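Local coordinates for protein nine-heme cytochrome c (Desulfovibrio desulfuricans, PDB 1OFW) that carries electrons through nine c-type hemes and may form part of a transmembrane redox complex that passes electrons to the cytoplasm for sulfate reduction, at residues S173-P178 / T196-L201; T83-R88 / C97-E102; A128-I133 / Q215-K220. All blocks are in the same frame, centred on the assembly; numbering follows the deposited sequence.

Along the chain, interaction 2 closes first (83-88 with 97-102), within the first class III cytochrome c region. Interaction 3 joins a segment of that region, 128-133, to one of the second, 215-220, and interaction 1 is nested inside the long loop it closes. Centres of interactions 1 and 2 lie about 34 Å apart on opposite sides of the chain's centre; that of interaction 3 is about 25 Å from interaction 1 and 19 Å from interaction 2. Interactions 2 and 3 touch where H101 meets F217, while helix 197-206 of interaction 1 is followed directly by helix 212-217 of interaction 3. The segments thus carry ligands of hemes 3, 4, 5, 6 and 8.

Interaction 1 of 3, residues S173-P178 / T196-L201; sequences SPMLAP and THRRHL. With HEC (heme c), chain H.
The H197 side of bis-histidine heme 6 is built where P174, A177 and P178, in the loop holding the 3-10 turn 174-176, meet H197, R198 and L201 at the start of helix 197-206. H197 NE2 binds the heme iron at 2.0 Å, and H229 supplies the other axial nitrogen. P178 lies over one face of the H197 imidazole, its CD 4.1 Å from the ring centroid and 24° off the normal, a CH-pi contact. The same proline turns CG to the porphyrin, 3.6 Å from heme C3A, and so fills the corner between ligand and macrocycle. A177 CB also touches both.

On the outer side, R198 reaches back along the loop. It extends through its first two torsions (chi1 -171°) and bends only at chi3, which brings the guanidinium to the loop carbonyls. NH2 meets A177 O at 2.8 Å; the bond is nearly straight and close to the guanidinium plane. NE adds a weak bond to P174 O at 3.1 Å, and M175 SD lies over one guanidinium face, 3.7 Å from NH1. Inward, P174 CB packs on L201 CD2, which itself comes within 3.4 Å of heme CBB.

One water bridges the loop carbonyls and the axial ligand: it donates to P174 O and P178 O and accepts from H197 ND1 at 3.1 Å, in the imidazole plane. With P178 over its face, this bond probably helps to set the ring's rotation about the iron axis. It would probably also add some electron density to the ligand, which could modestly tune the heme's redox behaviour.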
loop_
_atom_site.group_PDB
_atom_site.type_symbol
_atom_site.label_atom_id
_atom_site.label_comp_id
_atom_site.label_asym_id
_atom_site.label_seq_id
_atom_site.Cartn_x
_atom_site.Cartn_y
_atom_site.Cartn_z
ATOM N N SER A 173 -14.164 8.594 -10.915
ATOM C CA SER A 173 -13.883 8.767 -12.342
ATOM C C SER A 173 -13.026 9.978 -12.630
ATOM O O SER A 173 -13.304 11.022 -12.036
ATOM C CB SER A 173 -15.275 8.935 -12.965
ATOM O OG SER A 173 -15.186 8.981 -14.356
ATOM N N PRO A 174 -12.061 9.853 -13.518
ATOM C CA PRO A 174 -11.289 11.040 -13.917
ATOM C C PRO A 174 -12.092 12.178 -14.526
ATOM O O PRO A 174 -11.666 13.324 -14.631
ATOM C CB PRO A 174 -10.365 10.498 -15.019
ATOM C CG PRO A 174 -10.186 9.047 -14.620
ATOM C CD PRO A 174 -11.577 8.629 -14.185
ATOM N N MET A 175 -13.275 11.936 -14.997
ATOM C CA MET A 175 -14.298 12.814 -15.461
ATOM C C MET A 175 -14.758 13.784 -14.374
ATOM O O MET A 175 -15.290 14.833 -14.751
ATOM C CB MET A 175 -15.603 12.111 -15.881
ATOM C CG MET A 175 -15.466 11.168 -17.032
ATOM S SD MET A 175 -14.934 12.001 -18.503
ATOM C CE MET A 175 -14.059 10.644 -19.300
ATOM N N LEU A 176 -14.606 13.436 -13.100
ATOM C CA LEU A 176 -14.921 14.386 -12.053
ATOM C C LEU A 176 -13.783 15.318 -11.664
ATOM O O LEU A 176 -13.960 16.083 -10.708
ATOM C CB LEU A 176 -15.394 13.622 -10.813
ATOM C CG LEU A 176 -16.658 12.797 -11.021
ATOM C CD1 LEU A 176 -17.108 12.138 -9.723
ATOM C CD2 LEU A 176 -17.806 13.666 -11.546
ATOM N N ALA A 177 -12.704 15.244 -12.406
ATOM C CA ALA A 177 -11.531 16.096 -12.219
ATOM C C ALA A 177 -11.216 16.838 -13.515
ATOM O O ALA A 177 -11.701 16.477 -14.591
ATOM C CB ALA A 177 -10.344 15.268 -11.790
ATOM N N PRO A 178 -10.445 17.912 -13.442
ATOM C CA PRO A 178 -10.257 18.726 -14.647
ATOM C C PRO A 178 -9.694 17.961 -15.819
ATOM O O PRO A 178 -8.907 17.037 -15.715
ATOM C CB PRO A 178 -9.247 19.792 -14.188
ATOM C CG PRO A 178 -9.514 19.888 -12.718
ATOM C CD PRO A 178 -9.771 18.476 -12.295
ATOM N N THR A 196 -2.031 17.807 -19.105
ATOM C CA THR A 196 -3.085 16.889 -19.519
ATOM C C THR A 196 -3.545 16.036 -18.338
ATOM O O THR A 196 -3.309 14.836 -18.218
ATOM C CB THR A 196 -2.595 16.013 -20.684
ATOM O OG1 THR A 196 -1.399 15.352 -20.296
ATOM C CG2 THR A 196 -2.230 16.863 -21.929
ATOM N N HIS A 197 -4.221 16.716 -17.439
ATOM C CA HIS A 197 -4.634 16.202 -16.153
ATOM C C HIS A 197 -5.434 14.929 -16.299
ATOM O O HIS A 197 -5.123 13.895 -15.669
ATOM C CB HIS A 197 -5.464 17.305 -15.449
ATOM C CG HIS A 197 -5.747 17.112 -13.988
ATOM N ND1 HIS A 197 -6.662 16.202 -13.538
ATOM C CD2 HIS A 197 -5.221 17.636 -12.866
ATOM C CE1 HIS A 197 -6.705 16.215 -12.214
ATOM N NE2 HIS A 197 -5.826 17.084 -11.771
ATOM N N ARG A 198 -6.517 14.960 -17.094
ATOM C CA ARG A 198 -7.377 13.757 -17.213
ATOM C C ARG A 198 -6.703 12.623 -17.961
ATOM O O ARG A 198 -6.824 11.430 -17.624
ATOM C CB ARG A 198 -8.728 14.108 -17.866
ATOM C CG ARG A 198 -9.730 12.996 -17.815
ATOM C CD ARG A 198 -11.062 13.472 -18.396
ATOM N NE ARG A 198 -11.667 14.468 -17.519
ATOM C CZ ARG A 198 -12.665 15.298 -17.853
ATOM N NH1 ARG A 198 -13.141 15.210 -19.100
ATOM N NH2 ARG A 198 -13.155 16.165 -16.960
ATOM N N ARG A 199 -5.944 12.949 -18.997
ATOM C CA ARG A 199 -5.194 11.969 -19.751
ATOM C C ARG A 199 -4.234 11.204 -18.811
ATOM O O ARG A 199 -4.183 9.972 -18.886
ATOM C CB ARG A 199 -4.417 12.651 -20.840
ATOM C CG ARG A 199 -3.673 11.739 -21.784
ATOM C CD ARG A 199 -2.874 12.636 -22.727
ATOM N NE ARG A 199 -1.994 11.927 -23.634
ATOM C CZ ARG A 199 -2.378 11.509 -24.843
ATOM N NH1 ARG A 199 -3.597 11.677 -25.346
ATOM N NH2 ARG A 199 -1.476 10.875 -25.584
ATOM N N HIS A 200 -3.555 11.991 -17.961
ATOM C CA HIS A 200 -2.604 11.442 -16.984
ATOM C C HIS A 200 -3.300 10.463 -16.040
ATOM O O HIS A 200 -2.906 9.286 -15.935
ATOM C CB HIS A 200 -1.949 12.586 -16.206
ATOM C CG HIS A 200 -0.654 13.036 -16.778
ATOM N ND1 HIS A 200 -0.559 13.840 -17.913
ATOM C CD2 HIS A 200 0.635 12.785 -16.396
ATOM C CE1 HIS A 200 0.727 14.036 -18.162
ATOM N NE2 HIS A 200 1.499 13.414 -17.260
ATOM N N LEU A 201 -4.334 10.908 -15.358
ATOM C CA LEU A 201 -4.997 10.100 -14.340
ATOM C C LEU A 201 -5.605 8.867 -14.998
ATOM O O LEU A 201 -5.515 7.778 -14.448
ATOM C CB LEU A 201 -6.018 10.916 -13.593
ATOM C CG LEU A 201 -6.802 10.206 -12.487
ATOM C CD1 LEU A 201 -5.847 9.682 -11.420
ATOM C CD2 LEU A 201 -7.830 11.103 -11.871
HETATM FE FE HEC H . -5.335 17.459 -9.878
HETATM C CHA HEC H . -5.035 20.826 -10.440
HETATM C CHB HEC H . -8.601 17.919 -8.889
HETATM C CHC HEC H . -5.684 14.091 -9.474
HETATM C CHD HEC H . -2.013 17.057 -10.536
HETATM N NA HEC H . -6.564 19.036 -9.716
HETATM C C1A HEC H . -6.257 20.356 -9.999
HETATM C C2A HEC H . -7.404 21.192 -9.774
HETATM C C3A HEC H . -8.390 20.385 -9.358
HETATM C C4A HEC H . -7.876 19.042 -9.305
HETATM C CMA HEC H . -9.833 20.814 -9.028
HETATM C CAA HEC H . -7.482 22.710 -9.978
HETATM C CBA HEC H . -7.717 23.042 -11.466
HETATM C CGA HEC H . -7.762 24.544 -11.745
HETATM O O1A HEC H . -7.061 25.302 -11.069
HETATM O O2A HEC H . -8.517 24.923 -12.668
HETATM N NB HEC H . -6.811 16.254 -9.273
HETATM C C1B HEC H . -8.075 16.627 -8.867
HETATM C C2B HEC H . -8.823 15.467 -8.452
HETATM C C3B HEC H . -8.027 14.384 -8.633
HETATM C C4B HEC H . -6.770 14.870 -9.160
HETATM C CMB HEC H . -10.248 15.516 -7.912
HETATM C CAB HEC H . -8.313 12.919 -8.380
HETATM C CBB HEC H . -9.521 12.397 -9.189
HETATM N NC HEC H . -4.114 15.897 -10.022
HETATM C C1C HEC H . -4.423 14.559 -9.811
HETATM C C2C HEC H . -3.242 13.748 -9.972
HETATM C C3C HEC H . -2.215 14.584 -10.264
HETATM C C4C HEC H . -2.772 15.929 -10.293
HETATM C CMC HEC H . -3.225 12.220 -9.783
HETATM C CAC HEC H . -0.731 14.287 -10.492
HETATM C CBC HEC H . -0.524 13.146 -11.516
HETATM N ND HEC H . -3.860 18.686 -10.423
HETATM C C1D HEC H . -2.538 18.330 -10.590
HETATM C C2D HEC H . -1.723 19.510 -10.814
HETATM C C3D HEC H . -2.569 20.578 -10.759
HETATM C C4D HEC H . -3.881 20.067 -10.534
HETATM C CMD HEC H . -0.232 19.549 -11.027
HETATM C CAD HEC H . -2.160 22.049 -10.874
HETATM C CBD HEC H . -2.226 22.669 -9.445
HETATM C CGD HEC H . -1.581 24.032 -9.362
HETATM O O1D HEC H . -0.888 24.457 -10.295
HETATM O O2D HEC H . -1.802 24.651 -8.292
HETATM O O HOH W 1 -9.023 14.507 -14.653
#

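Interaction 2 of 3, residues T83-R88 / C97-E102; sequences TNIAKR and CVSCHE. With HEC (heme c), chain E.
T83 lays its methyl over two side chains of the helix that carries the CVSCH heme-binding motif. CG2 is 3.5 Å from V98 CG1, tighter than usual for two carbons, and the same methyl lies 3.5 Å from E102 OE1, the T83 and E102 side chains crossing at about a right angle. The threonine's torsion explains this: with OG1 between the backbone N and the carbonyl carbon (chi1 55°), CG2 stands anti to the carbonyl carbon and meets the helix. One helical turn before E102, S99 receives I85 CD1, which lies 3.6 Å from S99 OG and 3.8 Å from S99 CB.

No direct hydrogen bond spans the two segments. A water supplies the polar link instead, donating to T83 O at 2.9 Å and to E102 OE2 at 2.6 Å. The other carboxylate oxygen, OE1, forms a salt bridge with R122, so both oxygens of E102 have partners. C97 and C100 bond covalently to heme 3 and H101 NE2 binds its iron, opposite H40. T83 and I85, in the loop that follows helix 76-81, rest on one side of helix 97-107; H81 and M80 of helix 76-81 touch V98 and C97, respectively.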
loop_
_atom_site.group_PDB
_atom_site.type_symbol
_atom_site.label_atom_id
_atom_site.label_comp_id
_atom_site.label_asym_id
_atom_site.label_seq_id
_atom_site.Cartn_x
_atom_site.Cartn_y
_atom_site.Cartn_z
ATOM N N THR A 83 10.102 -3.163 7.575
ATOM C CA THR A 83 10.438 -2.655 6.256
ATOM C C THR A 83 11.924 -2.529 6.009
ATOM O O THR A 83 12.338 -2.291 4.872
ATOM C CB THR A 83 9.812 -1.266 6.007
ATOM O OG1 THR A 83 10.218 -0.408 7.060
ATOM C CG2 THR A 83 8.299 -1.408 6.025
ATOM N N ASN A 84 12.742 -2.667 7.022
ATOM C CA ASN A 84 14.185 -2.551 6.824
ATOM C C ASN A 84 14.859 -3.877 7.163
ATOM O O ASN A 84 15.585 -4.016 8.135
ATOM C CB ASN A 84 14.708 -1.403 7.700
ATOM C CG ASN A 84 14.410 -1.567 9.173
ATOM O OD1 ASN A 84 13.457 -2.239 9.565
ATOM N ND2 ASN A 84 15.216 -0.936 10.026
ATOM N N ILE A 85 14.571 -4.886 6.358
ATOM C CA ILE A 85 15.058 -6.241 6.526
ATOM C C ILE A 85 16.407 -6.393 5.821
ATOM O O ILE A 85 16.519 -6.208 4.601
ATOM C CB ILE A 85 14.058 -7.258 5.938
ATOM C CG1 ILE A 85 12.659 -7.091 6.535
ATOM C CG2 ILE A 85 14.566 -8.681 6.128
ATOM C CD1 ILE A 85 11.565 -7.819 5.777
ATOM N N ALA A 86 17.425 -6.722 6.620
ATOM C CA ALA A 86 18.758 -6.839 6.013
ATOM C C ALA A 86 18.835 -7.980 5.034
ATOM O O ALA A 86 18.350 -9.075 5.249
ATOM C CB ALA A 86 19.789 -7.041 7.109
ATOM N N LYS A 87 19.529 -7.788 3.924
ATOM C CA LYS A 87 19.888 -8.934 3.110
ATOM C C LYS A 87 20.829 -9.886 3.847
ATOM O O LYS A 87 21.826 -9.425 4.415
ATOM C CB LYS A 87 20.561 -8.417 1.828
ATOM C CG LYS A 87 20.874 -9.524 0.844
ATOM C CD LYS A 87 19.988 -9.541 -0.383
ATOM C CE LYS A 87 20.804 -9.495 -1.670
ATOM N NZ LYS A 87 21.971 -10.411 -1.680
ATOM N N ARG A 88 20.535 -11.169 3.859
ATOM C CA ARG A 88 21.162 -12.328 4.409
ATOM C C ARG A 88 22.266 -12.770 3.427
ATOM O O ARG A 88 21.958 -12.949 2.249
ATOM C CB ARG A 88 20.177 -13.478 4.655
ATOM C CG ARG A 88 19.554 -13.471 6.045
ATOM C CD ARG A 88 18.965 -12.118 6.431
ATOM N NE ARG A 88 18.305 -12.219 7.725
ATOM C CZ ARG A 88 17.560 -11.287 8.309
ATOM N NH1 ARG A 88 17.332 -10.130 7.745
ATOM N NH2 ARG A 88 17.032 -11.550 9.493
ATOM N N CYS A 97 4.747 -8.889 5.428
ATOM C CA CYS A 97 3.606 -8.481 4.609
ATOM C C CYS A 97 3.884 -7.102 4.016
ATOM O O CYS A 97 3.738 -6.882 2.817
ATOM C CB CYS A 97 2.343 -8.420 5.425
ATOM S SG CYS A 97 1.918 -9.758 6.557
ATOM N N VAL A 98 4.317 -6.191 4.893
ATOM C CA VAL A 98 4.536 -4.814 4.447
ATOM C C VAL A 98 5.671 -4.669 3.489
ATOM O O VAL A 98 5.611 -3.950 2.478
ATOM C CB VAL A 98 4.724 -3.912 5.681
ATOM C CG1 VAL A 98 5.093 -2.491 5.276
ATOM C CG2 VAL A 98 3.461 -3.918 6.506
ATOM N N SER A 99 6.820 -5.273 3.599
ATOM C CA SER A 99 8.024 -5.213 2.828
ATOM C C SER A 99 7.746 -5.814 1.460
ATOM O O SER A 99 8.209 -5.175 0.513
ATOM C CB SER A 99 9.219 -5.889 3.486
ATOM O OG SER A 99 9.226 -7.261 3.143
ATOM N N CYS A 100 7.051 -6.933 1.351
ATOM C CA CYS A 100 6.811 -7.374 -0.021
ATOM C C CYS A 100 5.886 -6.424 -0.773
ATOM O O CYS A 100 6.131 -6.145 -1.941
ATOM C CB CYS A 100 6.216 -8.782 -0.000
ATOM S SG CYS A 100 5.963 -9.360 -1.684
ATOM N N HIS A 101 4.843 -5.943 -0.101
ATOM C CA HIS A 101 3.922 -5.016 -0.777
ATOM C C HIS A 101 4.718 -3.781 -1.198
ATOM O O HIS A 101 4.547 -3.245 -2.311
ATOM C CB HIS A 101 2.733 -4.747 0.115
ATOM C CG HIS A 101 1.807 -5.886 0.373
ATOM N ND1 HIS A 101 0.846 -5.790 1.337
ATOM C CD2 HIS A 101 1.691 -7.124 -0.154
ATOM C CE1 HIS A 101 0.143 -6.939 1.391
ATOM N NE2 HIS A 101 0.646 -7.756 0.482
ATOM N N GLU A 102 5.622 -3.333 -0.338
ATOM C CA GLU A 102 6.418 -2.160 -0.743
ATOM C C GLU A 102 7.244 -2.482 -1.957
ATOM O O GLU A 102 7.348 -1.638 -2.859
ATOM C CB GLU A 102 7.374 -1.706 0.364
ATOM C CG GLU A 102 6.743 -1.035 1.537
ATOM C CD GLU A 102 7.745 -0.273 2.405
ATOM O OE1 GLU A 102 7.274 0.489 3.269
ATOM O OE2 GLU A 102 8.968 -0.455 2.222
HETATM FE FE HEC E . -0.041 -9.606 0.179
HETATM C CHA HEC E . -2.341 -8.891 -2.186
HETATM C CHB HEC E . -2.357 -8.935 2.656
HETATM C CHC HEC E . 2.039 -10.937 2.487
HETATM C CHD HEC E . 2.337 -10.050 -2.245
HETATM N NA HEC E . -1.921 -8.931 0.220
HETATM C C1A HEC E . -2.734 -8.689 -0.875
HETATM C C2A HEC E . -3.997 -8.191 -0.398
HETATM C C3A HEC E . -3.945 -8.086 0.929
HETATM C C4A HEC E . -2.677 -8.679 1.337
HETATM C CMA HEC E . -4.971 -7.506 1.877
HETATM C CAA HEC E . -5.193 -7.873 -1.330
HETATM C CBA HEC E . -5.854 -9.172 -1.884
HETATM C CGA HEC E . -6.371 -9.988 -0.696
HETATM O O1A HEC E . -7.372 -9.549 -0.137
HETATM O O2A HEC E . -5.702 -10.996 -0.360
HETATM N NB HEC E . -0.149 -9.870 2.157
HETATM C C1B HEC E . -1.179 -9.562 3.036
HETATM C C2B HEC E . -0.829 -9.976 4.378
HETATM C C3B HEC E . 0.412 -10.518 4.330
HETATM C C4B HEC E . 0.822 -10.475 2.948
HETATM C CMB HEC E . -1.751 -9.779 5.584
HETATM C CAB HEC E . 1.317 -11.071 5.430
HETATM C CBB HEC E . 0.622 -12.115 6.367
HETATM N NC HEC E . 1.825 -10.322 0.130
HETATM C C1C HEC E . 2.562 -10.801 1.213
HETATM C C2C HEC E . 3.918 -11.099 0.795
HETATM C C3C HEC E . 3.982 -10.870 -0.522
HETATM C C4C HEC E . 2.687 -10.383 -0.939
HETATM C CMC HEC E . 5.002 -11.532 1.807
HETATM C CAC HEC E . 5.138 -10.964 -1.498
HETATM C CBC HEC E . 6.213 -12.040 -1.204
HETATM N ND HEC E . -0.011 -9.496 -1.818
HETATM C C1D HEC E . 1.069 -9.713 -2.635
HETATM C C2D HEC E . 0.664 -9.542 -4.015
HETATM C C3D HEC E . -0.657 -9.313 -4.011
HETATM C C4D HEC E . -1.090 -9.214 -2.633
HETATM C CMD HEC E . 1.614 -9.650 -5.199
HETATM C CAD HEC E . -1.614 -9.168 -5.202
HETATM C CBD HEC E . -1.982 -10.568 -5.750
HETATM C CGD HEC E . -2.699 -10.505 -7.088
HETATM O O1D HEC E . -3.476 -11.433 -7.408
HETATM O O2D HEC E . -2.477 -9.537 -7.833
HETATM O O HOH W 2 10.272 -2.574 2.860
#

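Interaction 3 of 3, residues A128-I133 / Q215-K220; sequences ATCHNI and QAFHNK. With HEC (heme c), chain G.
Apolar contact dominates between T129 and F217. The threonine methyl CG2 stands over the centre of the phenyl ring, 3.5 Å from the centroid and only 10° off the normal, a well-centred CH-pi contact; CB approaches the rim of the same face, 3.5 Å from CE2. A chi1 of -58° puts T129 OG1 beside the backbone N and leaves CG2 anti to it, aimed at the ring and 3.9 Å from A216 CB.

A sulfur-aromatic contact meets the same ring from its edge. C130 SG lies 5.3 Å from the F217 centroid, 76° off the normal, with CZ the nearest ring atom at 4.0 Å. That sulfur is also the thioether link to CAC of heme 5, whose CMC methyl comes to the ring edge as well. F217 thus wedges beside the CXXCH motif of heme 5.

Among polar groups, T129 OG1 and N219 ND2 lie 2.9 Å apart; OG1 is also hydrogen-bonded to A125 O, to which ND2 makes a weak bond.

Metal coordination flanks the contact: H131 NE2 binds the iron of heme 5, with H81 as the other ligand, and H218 binds that of heme 4 together with H115. Through T129, A216 and F217 the end of helix 124-130 packs against the end of helix 212-217. W126 also meets the F217 ring, which packs near H101 of helix 97-107, while V33 of strand 33-36 touches C130 and H131.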
loop_
_atom_site.group_PDB
_atom_site.type_symbol
_atom_site.label_atom_id
_atom_site.label_comp_id
_atom_site.label_asym_id
_atom_site.label_seq_id
_atom_site.Cartn_x
_atom_site.Cartn_y
_atom_site.Cartn_z
ATOM N N ALA A 128 -6.446 -1.310 8.490
ATOM C CA ALA A 128 -7.701 -2.034 8.386
ATOM C C ALA A 128 -7.766 -2.866 7.133
ATOM O O ALA A 128 -8.580 -3.772 7.033
ATOM C CB ALA A 128 -8.889 -1.059 8.480
ATOM N N THR A 129 -6.908 -2.601 6.159
ATOM C CA THR A 129 -6.836 -3.396 4.937
ATOM C C THR A 129 -6.438 -4.823 5.280
ATOM O O THR A 129 -6.943 -5.779 4.683
ATOM C CB THR A 129 -5.858 -2.791 3.909
ATOM O OG1 THR A 129 -6.299 -1.452 3.630
ATOM C CG2 THR A 129 -5.898 -3.583 2.629
ATOM N N CYS A 130 -5.529 -4.958 6.250
ATOM C CA CYS A 130 -5.177 -6.269 6.767
ATOM C C CYS A 130 -5.968 -6.633 8.018
ATOM O O CYS A 130 -6.417 -7.772 8.132
ATOM C CB CYS A 130 -3.678 -6.328 7.055
ATOM S SG CYS A 130 -2.697 -6.063 5.567
ATOM N N HIS A 131 -6.086 -5.768 8.976
ATOM C CA HIS A 131 -6.776 -5.998 10.252
ATOM C C HIS A 131 -8.273 -5.821 10.027
ATOM O O HIS A 131 -8.873 -4.777 10.269
ATOM C CB HIS A 131 -6.183 -5.059 11.312
ATOM C CG HIS A 131 -4.749 -5.358 11.649
ATOM N ND1 HIS A 131 -4.430 -6.366 12.567
ATOM C CD2 HIS A 131 -3.563 -4.843 11.254
ATOM C CE1 HIS A 131 -3.124 -6.434 12.690
ATOM N NE2 HIS A 131 -2.549 -5.522 11.907
ATOM N N ASN A 132 -8.839 -6.876 9.460
ATOM C CA ASN A 132 -10.041 -6.826 8.625
ATOM C C ASN A 132 -11.085 -7.858 8.992
ATOM O O ASN A 132 -11.993 -8.098 8.173
ATOM C CB ASN A 132 -9.576 -7.027 7.171
ATOM C CG ASN A 132 -8.990 -8.384 6.864
ATOM O OD1 ASN A 132 -9.001 -9.298 7.668
ATOM N ND2 ASN A 132 -8.444 -8.609 5.676
ATOM N N ILE A 133 -11.030 -8.484 10.133
ATOM C CA ILE A 133 -11.962 -9.552 10.512
ATOM C C ILE A 133 -13.438 -9.211 10.482
ATOM O O ILE A 133 -13.864 -8.120 10.842
ATOM C CB ILE A 133 -11.694 -10.047 11.967
ATOM C CG1 ILE A 133 -12.380 -11.397 12.231
ATOM C CG2 ILE A 133 -12.108 -9.035 13.026
ATOM C CD1 ILE A 133 -11.848 -12.542 11.423
ATOM N N GLN A 215 -5.992 -2.471 -5.624
ATOM C CA GLN A 215 -7.410 -2.318 -5.320
ATOM C C GLN A 215 -7.725 -2.315 -3.838
ATOM O O GLN A 215 -8.562 -1.590 -3.314
ATOM C CB GLN A 215 -8.207 -3.471 -5.970
ATOM C CG GLN A 215 -8.408 -3.294 -7.475
ATOM C CD GLN A 215 -9.014 -4.572 -8.067
ATOM O OE1 GLN A 215 -9.091 -5.632 -7.453
ATOM N NE2 GLN A 215 -9.407 -4.489 -9.320
ATOM N N ALA A 216 -7.047 -3.188 -3.066
ATOM C CA ALA A 216 -7.232 -3.286 -1.645
ATOM C C ALA A 216 -6.762 -2.083 -0.855
ATOM O O ALA A 216 -7.437 -1.668 0.074
ATOM C CB ALA A 216 -6.448 -4.493 -1.089
ATOM N N PHE A 217 -5.601 -1.540 -1.224
ATOM C CA PHE A 217 -5.003 -0.450 -0.436
ATOM C C PHE A 217 -5.441 0.929 -0.936
ATOM O O PHE A 217 -5.390 1.873 -0.144
ATOM C CB PHE A 217 -3.474 -0.569 -0.397
ATOM C CG PHE A 217 -3.080 -1.680 0.587
ATOM C CD1 PHE A 217 -2.910 -2.978 0.175
ATOM C CD2 PHE A 217 -2.924 -1.344 1.908
ATOM C CE1 PHE A 217 -2.582 -3.943 1.142
ATOM C CE2 PHE A 217 -2.562 -2.279 2.847
ATOM C CZ PHE A 217 -2.360 -3.576 2.445
ATOM N N HIS A 218 -5.894 1.017 -2.173
ATOM C CA HIS A 218 -6.443 2.288 -2.715
ATOM C C HIS A 218 -7.896 2.323 -2.304
ATOM O O HIS A 218 -8.802 2.058 -3.099
ATOM C CB HIS A 218 -6.256 2.314 -4.214
ATOM C CG HIS A 218 -4.843 2.289 -4.698
ATOM N ND1 HIS A 218 -4.539 2.013 -5.995
ATOM C CD2 HIS A 218 -3.632 2.482 -4.121
ATOM C CE1 HIS A 218 -3.230 2.053 -6.203
ATOM N NE2 HIS A 218 -2.655 2.338 -5.039
ATOM N N ASN A 219 -8.098 2.588 -1.024
ATOM C CA ASN A 219 -9.381 2.206 -0.438
ATOM C C ASN A 219 -10.262 3.378 -0.033
ATOM O O ASN A 219 -11.133 3.209 0.824
ATOM C CB ASN A 219 -9.116 1.282 0.755
ATOM C CG ASN A 219 -8.145 1.876 1.746
ATOM O OD1 ASN A 219 -7.965 3.088 1.902
ATOM N ND2 ASN A 219 -7.445 0.984 2.448
ATOM N N LYS A 220 -10.080 4.559 -0.601
ATOM C CA LYS A 220 -10.997 5.696 -0.476
ATOM C C LYS A 220 -11.260 6.161 -1.906
ATOM O O LYS A 220 -10.356 6.083 -2.731
ATOM C CB LYS A 220 -10.450 6.826 0.359
ATOM C CG LYS A 220 -10.092 6.522 1.789
ATOM C CD LYS A 220 -11.271 6.407 2.705
ATOM C CE LYS A 220 -10.893 6.302 4.174
ATOM N NZ LYS A 220 -11.710 5.259 4.860
HETATM FE FE HEC G . -0.551 -5.268 11.762
HETATM C CHA HEC G . -0.116 -7.937 13.866
HETATM C CHB HEC G . -0.541 -3.181 14.457
HETATM C CHC HEC G . -0.931 -2.592 9.683
HETATM C CHD HEC G . -0.507 -7.381 9.080
HETATM N NA HEC G . -0.333 -5.530 13.731
HETATM C C1A HEC G . -0.121 -6.710 14.459
HETATM C C2A HEC G . 0.146 -6.412 15.847
HETATM C C3A HEC G . 0.023 -5.086 15.989
HETATM C C4A HEC G . -0.292 -4.519 14.680
HETATM C CMA HEC G . 0.165 -4.238 17.268
HETATM C CAA HEC G . 0.522 -7.466 16.897
HETATM C CBA HEC G . -0.696 -8.220 17.469
HETATM C CGA HEC G . -1.642 -7.358 18.280
HETATM O O1A HEC G . -1.171 -6.768 19.300
HETATM O O2A HEC G . -2.843 -7.302 17.919
HETATM N NB HEC G . -0.716 -3.299 12.032
HETATM C C1B HEC G . -0.758 -2.596 13.224
HETATM C C2B HEC G . -1.064 -1.202 12.966
HETATM C C3B HEC G . -1.149 -1.057 11.624
HETATM C C4B HEC G . -0.924 -2.355 11.040
HETATM C CMB HEC G . -1.285 -0.159 14.077
HETATM C CAB HEC G . -1.464 0.183 10.780
HETATM C CBB HEC G . -0.519 1.363 11.177
HETATM N NC HEC G . -0.726 -5.045 9.794
HETATM C C1C HEC G . -0.872 -3.851 9.114
HETATM C C2C HEC G . -0.956 -4.116 7.706
HETATM C C3C HEC G . -0.850 -5.451 7.529
HETATM C C4C HEC G . -0.682 -6.025 8.834
HETATM C CMC HEC G . -1.184 -2.994 6.670
HETATM C CAC HEC G . -0.989 -6.272 6.233
HETATM C CBC HEC G . -0.031 -5.811 5.110
HETATM N ND HEC G . -0.386 -7.245 11.522
HETATM C C1D HEC G . -0.460 -7.939 10.336
HETATM C C2D HEC G . -0.502 -9.369 10.606
HETATM C C3D HEC G . -0.430 -9.515 11.939
HETATM C C4D HEC G . -0.299 -8.208 12.521
HETATM C CMD HEC G . -0.598 -10.470 9.522
HETATM C CAD HEC G . -0.491 -10.845 12.725
HETATM C CBD HEC G . -1.975 -11.223 13.011
HETATM C CGD HEC G . -2.562 -10.477 14.174
HETATM O O1D HEC G . -3.625 -9.784 14.071
HETATM O O2D HEC G . -1.957 -10.593 15.274
#